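Local coordinates for chemotaxis signal transduction protein (Thermoanaerobacter tengcongensis, PDB 2QDL), which probably serves as the CheW scaffold that couples chemoreceptors to the histidine kinase CheA in bacterial chemotaxis signalling, at residues K68-G73 / H142-V147; P62-K67 / A93-D98; P116-D121 / M135-K140; E33-V38 / I83-I88. All coordinates share one frame; numbering follows the deposited sequence.

Contact 1 of 4, residues K68-G73 / H142-V147; sequences KRFGIG and HFLFEV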
loop_
_atom_site.group_PDB
_atom_site.type_symbol
_atom_site.label_atom_id
_atom_site.label_comp_id
_atom_site.label_asym_id
_atom_site.label_seq_id
_atom_site.Cartn_x
_atom_site.Cartn_y
_atom_site.Cartn_z
ATOM N N LYS A 68 11.514 2.451 -0.297
ATOM C CA LYS A 68 12.604 2.083 0.605
ATOM C C LYS A 68 12.384 0.692 1.205
ATOM O O LYS A 68 13.336 -0.096 1.370
ATOM C CB LYS A 68 12.745 3.115 1.717
ATOM C CG LYS A 68 13.025 4.496 1.223
ATOM C CD LYS A 68 13.277 5.461 2.404
ATOM C CE LYS A 68 13.413 6.861 1.888
ATOM N NZ LYS A 68 13.615 7.779 3.006
ATOM N N ARG A 69 11.129 0.375 1.496
ATOM C CA ARG A 69 10.776 -0.967 1.960
ATOM C C ARG A 69 11.011 -2.052 0.892
ATOM O O ARG A 69 11.527 -3.136 1.207
ATOM C CB ARG A 69 9.316 -0.988 2.446
ATOM C CG ARG A 69 8.894 -2.255 3.130
ATOM C CD ARG A 69 9.896 -2.613 4.250
ATOM N NE ARG A 69 9.338 -3.434 5.323
ATOM C CZ ARG A 69 10.059 -4.296 6.034
ATOM N NH1 ARG A 69 11.348 -4.444 5.785
ATOM N NH2 ARG A 69 9.501 -4.998 6.999
ATOM N N PHE A 70 10.634 -1.755 -0.361
ATOM C CA PHE A 70 10.739 -2.716 -1.461
ATOM C C PHE A 70 12.079 -2.671 -2.235
ATOM O O PHE A 70 12.434 -3.624 -2.891
ATOM C CB PHE A 70 9.573 -2.527 -2.453
ATOM C CG PHE A 70 8.201 -2.648 -1.844
ATOM C CD1 PHE A 70 7.994 -3.342 -0.653
ATOM C CD2 PHE A 70 7.105 -2.061 -2.473
ATOM C CE1 PHE A 70 6.745 -3.449 -0.121
ATOM C CE2 PHE A 70 5.841 -2.162 -1.924
ATOM C CZ PHE A 70 5.656 -2.882 -0.747
ATOM N N GLY A 71 12.786 -1.545 -2.174
ATOM C CA GLY A 71 14.028 -1.324 -2.931
ATOM C C GLY A 71 13.774 -0.825 -4.341
ATOM O O GLY A 71 14.467 -1.191 -5.270
ATOM N N ILE A 72 12.769 0.020 -4.491
ATOM C CA ILE A 72 12.415 0.620 -5.783
ATOM C C ILE A 72 13.197 1.918 -5.946
ATOM O O ILE A 72 13.521 2.582 -4.944
ATOM C CB ILE A 72 10.850 0.855 -5.900
ATOM C CG1 ILE A 72 10.100 -0.502 -5.824
ATOM C CG2 ILE A 72 10.485 1.639 -7.190
ATOM C CD1 ILE A 72 8.597 -0.372 -5.675
ATOM N N GLY A 73 13.521 2.276 -7.187
ATOM C CA GLY A 73 14.159 3.556 -7.465
ATOM C C GLY A 73 13.419 4.715 -6.823
ATOM O O GLY A 73 12.174 4.775 -6.848
ATOM N N HIS A 142 0.313 -7.209 5.711
ATOM C CA HIS A 142 0.658 -7.871 6.968
ATOM C C HIS A 142 2.046 -7.530 7.564
ATOM O O HIS A 142 2.136 -7.082 8.712
ATOM C CB HIS A 142 0.521 -9.393 6.798
ATOM C CG HIS A 142 0.494 -10.145 8.089
ATOM N ND1 HIS A 142 0.164 -11.479 8.167
ATOM C CD2 HIS A 142 0.729 -9.741 9.362
ATOM C CE1 HIS A 142 0.214 -11.866 9.430
ATOM N NE2 HIS A 142 0.561 -10.831 10.171
ATOM N N PHE A 143 3.109 -7.759 6.793
ATOM C CA PHE A 143 4.471 -7.643 7.301
ATOM C C PHE A 143 5.235 -6.362 6.954
ATOM O O PHE A 143 6.458 -6.303 7.156
ATOM C CB PHE A 143 5.294 -8.848 6.842
ATOM C CG PHE A 143 4.600 -10.181 7.076
ATOM C CD1 PHE A 143 4.319 -10.620 8.371
ATOM C CD2 PHE A 143 4.208 -10.970 5.994
ATOM C CE1 PHE A 143 3.670 -11.849 8.588
ATOM C CE2 PHE A 143 3.541 -12.209 6.189
ATOM C CZ PHE A 143 3.276 -12.646 7.489
ATOM N N LEU A 144 4.541 -5.350 6.436
ATOM C CA LEU A 144 5.207 -4.122 6.010
ATOM C C LEU A 144 6.100 -3.500 7.094
ATOM O O LEU A 144 7.178 -2.986 6.789
ATOM C CB LEU A 144 4.221 -3.090 5.432
ATOM C CG LEU A 144 3.624 -3.436 4.057
ATOM C CD1 LEU A 144 2.520 -2.391 3.686
ATOM C CD2 LEU A 144 4.728 -3.517 2.988
ATOM N N PHE A 145 5.673 -3.618 8.351
ATOM C CA PHE A 145 6.368 -3.011 9.486
ATOM C C PHE A 145 7.237 -3.994 10.276
ATOM O O PHE A 145 7.900 -3.593 11.232
ATOM C CB PHE A 145 5.348 -2.349 10.447
ATOM C CG PHE A 145 4.796 -1.061 9.926
ATOM C CD1 PHE A 145 5.413 0.149 10.238
ATOM C CD2 PHE A 145 3.683 -1.058 9.078
ATOM C CE1 PHE A 145 4.926 1.340 9.733
ATOM C CE2 PHE A 145 3.190 0.120 8.557
ATOM C CZ PHE A 145 3.798 1.328 8.885
ATOM N N GLU A 146 7.220 -5.268 9.899
ATOM C CA GLU A 146 7.925 -6.284 10.663
ATOM C C GLU A 146 9.413 -6.339 10.324
ATOM O O GLU A 146 9.800 -6.776 9.241
ATOM C CB GLU A 146 7.266 -7.667 10.539
ATOM C CG GLU A 146 7.354 -8.460 11.866
ATOM C CD GLU A 146 6.902 -9.900 11.750
ATOM O OE1 GLU A 146 5.738 -10.139 11.355
ATOM O OE2 GLU A 146 7.710 -10.805 12.068
ATOM N N VAL A 147 10.218 -5.875 11.279
ATOM C CA VAL A 147 11.677 -5.821 11.201
ATOM C C VAL A 147 12.246 -6.968 12.036
ATOM O O VAL A 147 12.104 -6.978 13.270
ATOM C CB VAL A 147 12.215 -4.485 11.777
ATOM C CG1 VAL A 147 13.725 -4.431 11.702
ATOM C CG2 VAL A 147 11.603 -3.293 11.061
#

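Contact 2 of 4, residues P62-K67 / A93-D98; sequences PVIDLK and AGLIVD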
loop_
_atom_site.group_PDB
_atom_site.type_symbol
_atom_site.label_atom_id
_atom_site.label_comp_id
_atom_site.label_asym_id
_atom_site.label_seq_id
_atom_site.Cartn_x
_atom_site.Cartn_y
_atom_site.Cartn_z
ATOM N N PRO A 62 2.188 5.917 11.992
ATOM C CA PRO A 62 3.474 5.670 11.355
ATOM C C PRO A 62 3.350 5.512 9.828
ATOM O O PRO A 62 2.461 4.824 9.347
ATOM C CB PRO A 62 3.958 4.374 12.029
ATOM C CG PRO A 62 2.726 3.670 12.387
ATOM C CD PRO A 62 1.732 4.747 12.779
ATOM N N VAL A 63 4.260 6.152 9.104
ATOM C CA VAL A 63 4.249 6.189 7.655
ATOM C C VAL A 63 5.477 5.485 7.084
ATOM O O VAL A 63 6.589 5.765 7.451
ATOM C CB VAL A 63 4.189 7.625 7.104
ATOM C CG1 VAL A 63 4.000 7.586 5.583
ATOM C CG2 VAL A 63 3.062 8.397 7.768
ATOM N N ILE A 64 5.229 4.535 6.191
ATOM C CA ILE A 64 6.293 3.798 5.524
ATOM C C ILE A 64 6.465 4.336 4.102
ATOM O O ILE A 64 5.485 4.652 3.397
ATOM C CB ILE A 64 5.989 2.258 5.528
ATOM C CG1 ILE A 64 7.028 1.464 4.753
ATOM C CG2 ILE A 64 4.676 1.962 4.873
ATOM C CD1 ILE A 64 7.060 -0.001 5.177
ATOM N N ASP A 65 7.729 4.448 3.706
ATOM C CA ASP A 65 8.097 4.705 2.338
ATOM C C ASP A 65 8.258 3.339 1.694
ATOM O O ASP A 65 9.200 2.613 2.017
ATOM C CB ASP A 65 9.374 5.581 2.249
ATOM C CG ASP A 65 9.787 5.874 0.781
ATOM O OD1 ASP A 65 9.788 4.932 -0.046
ATOM O OD2 ASP A 65 10.140 7.018 0.462
ATOM N N LEU A 66 7.298 2.969 0.833
ATOM C CA LEU A 66 7.275 1.653 0.151
ATOM C C LEU A 66 8.469 1.409 -0.767
ATOM O O LEU A 66 8.937 0.279 -0.880
ATOM C CB LEU A 66 5.965 1.454 -0.641
ATOM C CG LEU A 66 4.656 1.471 0.156
ATOM C CD1 LEU A 66 3.458 1.310 -0.784
ATOM C CD2 LEU A 66 4.644 0.370 1.248
ATOM N N LYS A 67 8.957 2.447 -1.437
ATOM C CA LYS A 67 10.144 2.314 -2.300
ATOM C C LYS A 67 11.359 1.887 -1.502
ATOM O O LYS A 67 12.108 1.021 -1.957
ATOM C CB LYS A 67 10.446 3.606 -3.036
ATOM C CG LYS A 67 9.380 4.025 -4.054
ATOM C CD LYS A 67 9.711 5.413 -4.561
ATOM C CE LYS A 67 8.474 6.091 -5.086
ATOM N NZ LYS A 67 8.688 7.536 -5.376
ATOM N N ALA A 93 -1.887 2.719 9.801
ATOM C CA ALA A 93 -0.579 2.914 9.186
ATOM C C ALA A 93 -0.764 3.719 7.902
ATOM O O ALA A 93 -1.875 3.760 7.349
ATOM C CB ALA A 93 0.092 1.552 8.918
ATOM N N GLY A 94 0.299 4.408 7.474
ATOM C CA GLY A 94 0.300 5.197 6.255
ATOM C C GLY A 94 1.332 4.666 5.270
ATOM O O GLY A 94 2.456 4.306 5.647
ATOM N N LEU A 95 0.940 4.584 4.005
ATOM C CA LEU A 95 1.834 4.142 2.933
ATOM C C LEU A 95 1.957 5.298 1.946
ATOM O O LEU A 95 0.940 5.804 1.443
ATOM C CB LEU A 95 1.277 2.898 2.225
ATOM C CG LEU A 95 0.698 1.727 3.049
ATOM C CD1 LEU A 95 0.261 0.621 2.123
ATOM C CD2 LEU A 95 1.715 1.181 4.010
ATOM N N ILE A 96 3.202 5.720 1.697
ATOM C CA ILE A 96 3.495 6.753 0.702
ATOM C C ILE A 96 3.372 6.161 -0.688
ATOM O O ILE A 96 3.864 5.065 -0.967
ATOM C CB ILE A 96 4.910 7.388 0.915
ATOM C CG1 ILE A 96 4.987 8.066 2.282
ATOM C CG2 ILE A 96 5.280 8.397 -0.219
ATOM C CD1 ILE A 96 6.399 8.344 2.720
ATOM N N VAL A 97 2.685 6.904 -1.554
ATOM C CA VAL A 97 2.521 6.543 -2.971
ATOM C C VAL A 97 2.734 7.807 -3.824
ATOM O O VAL A 97 2.438 8.903 -3.368
ATOM C CB VAL A 97 1.114 5.877 -3.264
ATOM C CG1 VAL A 97 0.851 4.710 -2.344
ATOM C CG2 VAL A 97 -0.047 6.883 -3.144
ATOM N N ASP A 98 3.209 7.646 -5.055
ATOM C CA ASP A 98 3.412 8.772 -5.971
ATOM C C ASP A 98 2.105 9.353 -6.489
ATOM O O ASP A 98 2.044 10.519 -6.802
ATOM C CB ASP A 98 4.314 8.387 -7.178
ATOM C CG ASP A 98 5.723 8.048 -6.761
ATOM O OD1 ASP A 98 6.145 8.506 -5.684
ATOM O OD2 ASP A 98 6.415 7.347 -7.520
HETATM O O HOH W 1 6.413 4.759 -1.146
#

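Contact 3 of 4, residues P116-D121 / M135-K140; sequences PVTTID and MIIIIK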
loop_
_atom_site.group_PDB
_atom_site.type_symbol
_atom_site.label_atom_id
_atom_site.label_comp_id
_atom_site.label_asym_id
_atom_site.label_seq_id
_atom_site.Cartn_x
_atom_site.Cartn_y
_atom_site.Cartn_z
ATOM N N PRO A 116 7.940 -17.497 -7.138
ATOM C CA PRO A 116 8.801 -17.460 -5.945
ATOM C C PRO A 116 9.608 -16.169 -5.806
ATOM O O PRO A 116 9.761 -15.658 -4.696
ATOM C CB PRO A 116 9.738 -18.654 -6.162
ATOM C CG PRO A 116 8.916 -19.601 -6.986
ATOM C CD PRO A 116 8.176 -18.717 -7.939
ATOM N N VAL A 117 10.117 -15.672 -6.934
ATOM C CA VAL A 117 10.896 -14.446 -6.988
ATOM C C VAL A 117 10.304 -13.507 -8.046
ATOM O O VAL A 117 10.212 -13.862 -9.233
ATOM C CB VAL A 117 12.425 -14.709 -7.252
ATOM C CG1 VAL A 117 13.223 -13.435 -7.083
ATOM C CG2 VAL A 117 12.969 -15.768 -6.299
ATOM N N THR A 118 9.896 -12.312 -7.629
ATOM C CA THR A 118 9.211 -11.396 -8.556
ATOM C C THR A 118 9.722 -9.962 -8.398
ATOM O O THR A 118 10.829 -9.754 -7.896
ATOM C CB THR A 118 7.630 -11.517 -8.450
ATOM O OG1 THR A 118 7.015 -10.623 -9.391
ATOM C CG2 THR A 118 7.109 -11.224 -7.042
ATOM N N THR A 119 8.937 -8.975 -8.834
ATOM C CA THR A 119 9.339 -7.567 -8.752
ATOM C C THR A 119 9.800 -7.147 -7.347
ATOM O O THR A 119 10.818 -6.479 -7.195
ATOM C CB THR A 119 8.178 -6.650 -9.200
ATOM O OG1 THR A 119 7.671 -7.130 -10.442
ATOM C CG2 THR A 119 8.666 -5.259 -9.391
ATOM N N ILE A 120 9.028 -7.519 -6.323
ATOM C CA ILE A 120 9.372 -7.220 -4.927
ATOM C C ILE A 120 9.296 -8.521 -4.151
ATOM O O ILE A 120 8.712 -9.484 -4.638
ATOM C CB ILE A 120 8.489 -6.085 -4.321
ATOM C CG1 ILE A 120 7.028 -6.532 -4.193
ATOM C CG2 ILE A 120 8.624 -4.796 -5.178
ATOM C CD1 ILE A 120 6.121 -5.650 -3.356
ATOM N N ASP A 121 9.918 -8.565 -2.968
ATOM C CA ASP A 121 9.811 -9.718 -2.055
ATOM C C ASP A 121 8.368 -10.202 -2.000
ATOM O O ASP A 121 7.471 -9.418 -1.713
ATOM C CB ASP A 121 10.264 -9.300 -0.656
ATOM C CG ASP A 121 10.683 -10.470 0.218
ATOM O OD1 ASP A 121 9.956 -11.469 0.299
ATOM O OD2 ASP A 121 11.724 -10.367 0.887
ATOM N N MET A 135 1.122 -5.095 -15.475
ATOM C CA MET A 135 1.135 -5.980 -14.310
ATOM C C MET A 135 0.835 -5.128 -13.087
ATOM O O MET A 135 1.422 -4.042 -12.906
ATOM C CB MET A 135 2.488 -6.684 -14.169
ATOM C CG MET A 135 2.762 -7.250 -12.770
ATOM S SD MET A 135 4.344 -8.097 -12.572
ATOM C CE MET A 135 4.070 -9.636 -13.502
ATOM N N ILE A 136 -0.114 -5.576 -12.275
ATOM C CA ILE A 136 -0.361 -4.896 -11.020
ATOM C C ILE A 136 -0.184 -5.867 -9.868
ATOM O O ILE A 136 -0.972 -6.777 -9.695
ATOM C CB ILE A 136 -1.746 -4.251 -10.935
ATOM C CG1 ILE A 136 -2.078 -3.501 -12.224
ATOM C CG2 ILE A 136 -1.809 -3.308 -9.709
ATOM C CD1 ILE A 136 -3.433 -2.854 -12.200
ATOM N N ILE A 137 0.836 -5.616 -9.061
ATOM C CA ILE A 137 1.053 -6.343 -7.831
ATOM C C ILE A 137 0.158 -5.780 -6.771
ATOM O O ILE A 137 0.187 -4.588 -6.496
ATOM C CB ILE A 137 2.533 -6.280 -7.366
ATOM C CG1 ILE A 137 3.362 -7.224 -8.235
ATOM C CG2 ILE A 137 2.656 -6.633 -5.879
ATOM C CD1 ILE A 137 4.791 -6.952 -8.225
ATOM N N ILE A 138 -0.660 -6.660 -6.200
ATOM C CA ILE A 138 -1.483 -6.334 -5.084
ATOM C C ILE A 138 -0.616 -6.555 -3.851
ATOM O O ILE A 138 -0.111 -7.681 -3.596
ATOM C CB ILE A 138 -2.793 -7.187 -5.045
ATOM C CG1 ILE A 138 -3.615 -6.934 -6.311
ATOM C CG2 ILE A 138 -3.595 -6.826 -3.797
ATOM C CD1 ILE A 138 -4.829 -7.780 -6.392
ATOM N N ILE A 139 -0.435 -5.487 -3.094
ATOM C CA ILE A 139 0.449 -5.506 -1.938
ATOM C C ILE A 139 -0.203 -6.200 -0.745
ATOM O O ILE A 139 -1.398 -6.027 -0.492
ATOM C CB ILE A 139 0.884 -4.062 -1.561
ATOM C CG1 ILE A 139 1.872 -3.527 -2.619
ATOM C CG2 ILE A 139 1.408 -3.978 -0.062
ATOM C CD1 ILE A 139 2.077 -2.011 -2.543
ATOM N N LYS A 140 0.578 -7.001 -0.035
ATOM C CA LYS A 140 0.143 -7.612 1.213
ATOM C C LYS A 140 0.625 -6.715 2.321
ATOM O O LYS A 140 1.822 -6.416 2.420
ATOM C CB LYS A 140 0.742 -9.029 1.358
ATOM C CG LYS A 140 0.505 -9.707 2.690
ATOM C CD LYS A 140 1.167 -11.098 2.785
ATOM C CE LYS A 140 0.404 -12.144 1.955
ATOM N NZ LYS A 140 1.017 -13.549 1.973
#

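Contact 4 of 4, residues E33-V38 / I83-I88; sequences EVVKDV and IIIVEI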
loop_
_atom_site.group_PDB
_atom_site.type_symbol
_atom_site.label_atom_id
_atom_site.label_comp_id
_atom_site.label_asym_id
_atom_site.label_seq_id
_atom_site.Cartn_x
_atom_site.Cartn_y
_atom_site.Cartn_z
ATOM N N GLU A 33 -8.516 5.775 3.974
ATOM C CA GLU A 33 -8.517 7.123 3.471
ATOM C C GLU A 33 -7.197 7.406 2.766
ATOM O O GLU A 33 -6.272 6.589 2.787
ATOM C CB GLU A 33 -8.860 8.172 4.573
ATOM C CG GLU A 33 -7.854 8.451 5.618
ATOM C CD GLU A 33 -8.405 9.288 6.785
ATOM O OE1 GLU A 33 -8.801 8.679 7.790
ATOM O OE2 GLU A 33 -8.427 10.537 6.703
ATOM N N VAL A 34 -7.153 8.549 2.102
ATOM C CA VAL A 34 -5.993 8.979 1.385
ATOM C C VAL A 34 -5.753 10.433 1.781
ATOM O O VAL A 34 -6.610 11.299 1.539
ATOM C CB VAL A 34 -6.214 8.924 -0.141
ATOM C CG1 VAL A 34 -4.939 9.317 -0.850
ATOM C CG2 VAL A 34 -6.678 7.526 -0.596
ATOM N N VAL A 35 -4.601 10.694 2.386
ATOM C CA VAL A 35 -4.231 12.061 2.791
ATOM C C VAL A 35 -3.061 12.554 1.943
ATOM O O VAL A 35 -2.364 11.760 1.343
ATOM C CB VAL A 35 -3.909 12.161 4.335
ATOM C CG1 VAL A 35 -5.106 11.673 5.194
ATOM C CG2 VAL A 35 -2.715 11.376 4.696
ATOM N N LYS A 36 -2.837 13.857 1.884
ATOM C CA LYS A 36 -1.613 14.360 1.222
ATOM C C LYS A 36 -0.246 13.980 1.874
ATOM O O LYS A 36 -0.134 13.869 3.118
ATOM C CB LYS A 36 -1.713 15.852 0.991
ATOM C CG LYS A 36 -2.822 16.152 -0.002
ATOM C CD LYS A 36 -2.942 17.642 -0.228
ATOM C CE LYS A 36 -4.061 17.992 -1.170
ATOM N NZ LYS A 36 -4.525 19.361 -0.785
ATOM N N ASP A 37 0.774 13.785 1.013
ATOM C CA ASP A 37 2.141 13.438 1.424
ATOM C C ASP A 37 2.850 14.692 1.944
ATOM O O ASP A 37 3.763 15.212 1.297
ATOM C CB ASP A 37 2.925 12.820 0.250
ATOM C CG ASP A 37 4.388 12.466 0.604
ATOM O OD1 ASP A 37 4.809 12.705 1.743
ATOM O OD2 ASP A 37 5.125 11.933 -0.263
ATOM N N VAL A 38 2.418 15.171 3.108
ATOM C CA VAL A 38 2.998 16.358 3.739
ATOM C C VAL A 38 3.031 16.252 5.281
ATOM O O VAL A 38 2.216 15.536 5.914
ATOM C CB VAL A 38 2.309 17.699 3.272
ATOM C CG1 VAL A 38 2.788 18.876 4.104
ATOM C CG2 VAL A 38 2.620 17.982 1.817
ATOM N N ILE A 83 -0.631 9.861 1.023
ATOM C CA ILE A 83 -0.486 8.864 2.050
ATOM C C ILE A 83 -1.786 8.102 2.179
ATOM O O ILE A 83 -2.799 8.643 2.635
ATOM C CB ILE A 83 -0.101 9.464 3.450
ATOM C CG1 ILE A 83 1.230 10.235 3.370
ATOM C CG2 ILE A 83 -0.069 8.329 4.486
ATOM C CD1 ILE A 83 1.517 11.154 4.594
ATOM N N ILE A 84 -1.726 6.835 1.791
ATOM C CA ILE A 84 -2.871 5.924 1.914
ATOM C C ILE A 84 -2.905 5.371 3.320
ATOM O O ILE A 84 -1.949 4.706 3.768
ATOM C CB ILE A 84 -2.787 4.753 0.922
ATOM C CG1 ILE A 84 -2.646 5.294 -0.522
ATOM C CG2 ILE A 84 -3.981 3.841 1.074
ATOM C CD1 ILE A 84 -2.495 4.218 -1.563
ATOM N N ILE A 85 -4.002 5.653 4.013
ATOM C CA ILE A 85 -4.208 5.139 5.366
ATOM C C ILE A 85 -4.817 3.755 5.298
ATOM O O ILE A 85 -5.886 3.542 4.707
ATOM C CB ILE A 85 -5.063 6.074 6.236
ATOM C CG1 ILE A 85 -4.565 7.527 6.149
ATOM C CG2 ILE A 85 -5.205 5.544 7.707
ATOM C CD1 ILE A 85 -3.135 7.759 6.580
ATOM N N VAL A 86 -4.105 2.808 5.889
ATOM C CA VAL A 86 -4.552 1.426 5.959
ATOM C C VAL A 86 -4.597 0.982 7.455
ATOM O O VAL A 86 -4.339 1.772 8.366
ATOM C CB VAL A 86 -3.624 0.487 5.093
ATOM C CG1 VAL A 86 -3.551 0.977 3.629
ATOM C CG2 VAL A 86 -2.220 0.379 5.707
ATOM N N GLU A 87 -4.936 -0.278 7.686
ATOM C CA GLU A 87 -4.978 -0.847 9.032
ATOM C C GLU A 87 -4.233 -2.161 8.987
ATOM O O GLU A 87 -4.489 -2.974 8.129
ATOM C CB GLU A 87 -6.419 -1.075 9.481
ATOM C CG GLU A 87 -6.509 -1.703 10.841
ATOM C CD GLU A 87 -7.926 -2.166 11.192
ATOM O OE1 GLU A 87 -8.396 -3.242 10.718
ATOM O OE2 GLU A 87 -8.558 -1.441 11.969
ATOM N N ILE A 88 -3.254 -2.310 9.859
ATOM C CA ILE A 88 -2.407 -3.477 9.902
ATOM C C ILE A 88 -2.428 -3.917 11.357
ATOM O O ILE A 88 -2.058 -3.146 12.263
ATOM C CB ILE A 88 -0.956 -3.169 9.460
ATOM C CG1 ILE A 88 -0.917 -2.660 8.016
ATOM C CG2 ILE A 88 -0.065 -4.397 9.628
ATOM C CD1 ILE A 88 0.453 -2.216 7.611
#

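Contact 1 of 4, residues K68-G73 / H142-V147
Arg69, near the end of the short helix 66-70, reaches across to the type I beta turn Phe143-Glu146, within the CheW-like domain, and grips its backbone carbonyls with its guanidinium group. Its CG lies anti to the backbone N (chi1 -172°) and the chain bends at chi2, which carries NE and NH2 over to the turn. NE donates to Leu144 O at 2.6 Å, with that oxygen somewhat out of the guanidinium plane. NH2 also serves the turn: Glu146 O accepts at 2.9 Å, lying in the guanidinium plane although the donor stands well above the plane of the carbonyl. Weaker bonds from NH2 run to Leu144 O and to Phe143 O, and the latter oxygen also takes the turn's own bond from Glu146 N. A single cation thus gathers three main-chain oxygens, while Phe49 adds a cation-pi contact. Beside this polar grip sits an apolar one. The side chains of Phe70 and Leu144 cross at a slant, and Phe124 meets both of them from a neighbouring loop. Here a leucine methyl approaches the rim of the ring, near its plane: Leu144 CD2 stands 3.7 Å from Phe70 CE1.

Contact 2 of 4, residues P62-K67 / A93-D98
Ile96 gives up the most surface here, its side chain packed against Val63 on one face of a parallel strand pair. The two side chains cross at about a right angle, and Ile96 CG1 meets Val63 CG1 at 3.5 Å, tighter than ordinary van der Waals contact. CG1 of Ile96 is anti to the carbonyl carbon (chi1 -62°), which turns this branch toward the valine. Leu66, opening helix 66-70, covers the strand end from the other side: its CD1 lies 4.0 Å from Leu95 CB. Gly94, third of the main contributors, works through its backbone. Its N donates to Pro62 O at 2.9 Å and its O accepts from Ile64 N at 2.8 Å, before Ile96 N continues the pattern to Ile64 O. Past the strands, Lys67 NZ forms a salt bridge with Asp98, 2.7 Å from OD1 on its syn lone pair. NZ also bonds Arg75 O, and Asp98 OD2 receives Ala20 N. With an alanine in place of Asp98, the buried Lys67 ammonium would probably lose its countercharge and Ala20 N this acceptor. Strand 59-65 leading to a helix whose N-cap, Asp65, bonds Lys68 N through OD1, beside parallel strand 91-106, belongs to the curled beta-barrel architecture of CheW.

Contact 3 of 4, residues P116-D121 / M135-K140
With CG1 anti to the carbonyl carbon (chi1 -76°) and chi2 extended, Ile137 pushes its CD1 methyl out from strand 134-139 to meet Thr119. That residue turns OG1 anti to its own carbonyl carbon (chi1 -49°), and the methyl comes to rest against both CB and the hydroxyl oxygen. Ile137 CD1 is 3.5 Å from Thr119 CB and 3.6 Å from Thr119 OG1, the two side chains crossing at a slant. Met135, two residues earlier on the same side of the strand, bends at chi3 and slides past the threonine in the opposite direction, bringing its SD to 4.1 Å from Thr119 OG1. Further along the loop, Ile120 adds a looser touch, CD1 to Ile137 CG2 at 4.4 Å. No hydrogen bond joins the two segments, and the pairing rests on van der Waals contact among isoleucine methyls, a methionine sulfur and a threonine. A gradient of burial follows: Thr119 and Met135 are exposed, whereas Ile120 and Ile137 are buried. The loop between strands 91-106 and 125-131 is thereby laid over strand 134-139, with Val125 touching both Ile120 and Ile137, Tyr24 of strand 22-27 beside Thr119 and Ile120, and Phe70 of helix 66-70 against Ile120.

Contact 4 of 4, residues E33-V38 / I83-I88
Val35 and Ile83 form a hydrogen-bonded pair in the antiparallel join of strands 33-36 and 82-88, part of the curled sheet that builds the CheW beta-barrel. The backbone bonds come first. Ile83 N donates to Val35 O at 2.6 Å and Val35 N returns the bond to Ile83 O at 2.7 Å, both nearly straight at hydrogen. Glu33 O then takes Ile85 N at 2.7 Å, so that Val34 and Ile84 between them make a non-hydrogen-bonded pair. There the CA hydrogens point at oxygens instead, Val34 CA approaching Ile83 O at 3.4 Å. The short strand segments run at 145° to each other, 35° from exactly antiparallel.

Apolar contact is concentrated on the face that carries Glu33, Val35, Ile83 and Ile85. Val35 has CG1 anti to the carbonyl carbon (chi1 -57°), which puts CG2 between the backbone N and the carbonyl carbon, and this methyl comes close against Ile83 CB. Ile83 also lays CG1 and CD1 against Lys36 O and Asp37 CA, where Asp37 centres an inverse gamma turn, and Ile54 of strand 50-56 packs against it. Replacing Ile83 by the smaller side chain of an alanine is likely to open a gap beside Val35 and Asp37 and take packing surface from Ile54.

Charge enters at the strand's start. Glu33 runs its aliphatic part beside Ile85, both pointing the same way, while its carboxylate forms a salt bridge with Arg57. Short of that charged end, Glu33 CG lies 3.5 Å from Ile85 CG1.

How the contacts relate
Contact 2 is the buried one of the four; contacts 1, 3 and 4 are partly buried. Strand 91-106 of contact 2 is also the sheet neighbour of strand 82-88 in contact 4, their backbones hydrogen-bonded between Ala93 and Val86 and between Leu95 and Ile84. Contacts 1 and 2 share helix 66-70. The chemistry follows position: main-chain bonding dominates contacts 2 and 4, a guanidinium holding turn carbonyls marks contact 1, and no hydrogen bond crosses contact 3. Phe70 and Ile139 pack together where contacts 1 and 3 meet, whereas contacts 3 and 4 lie about 21 Å apart between centres, on opposite sides of the chain's centre.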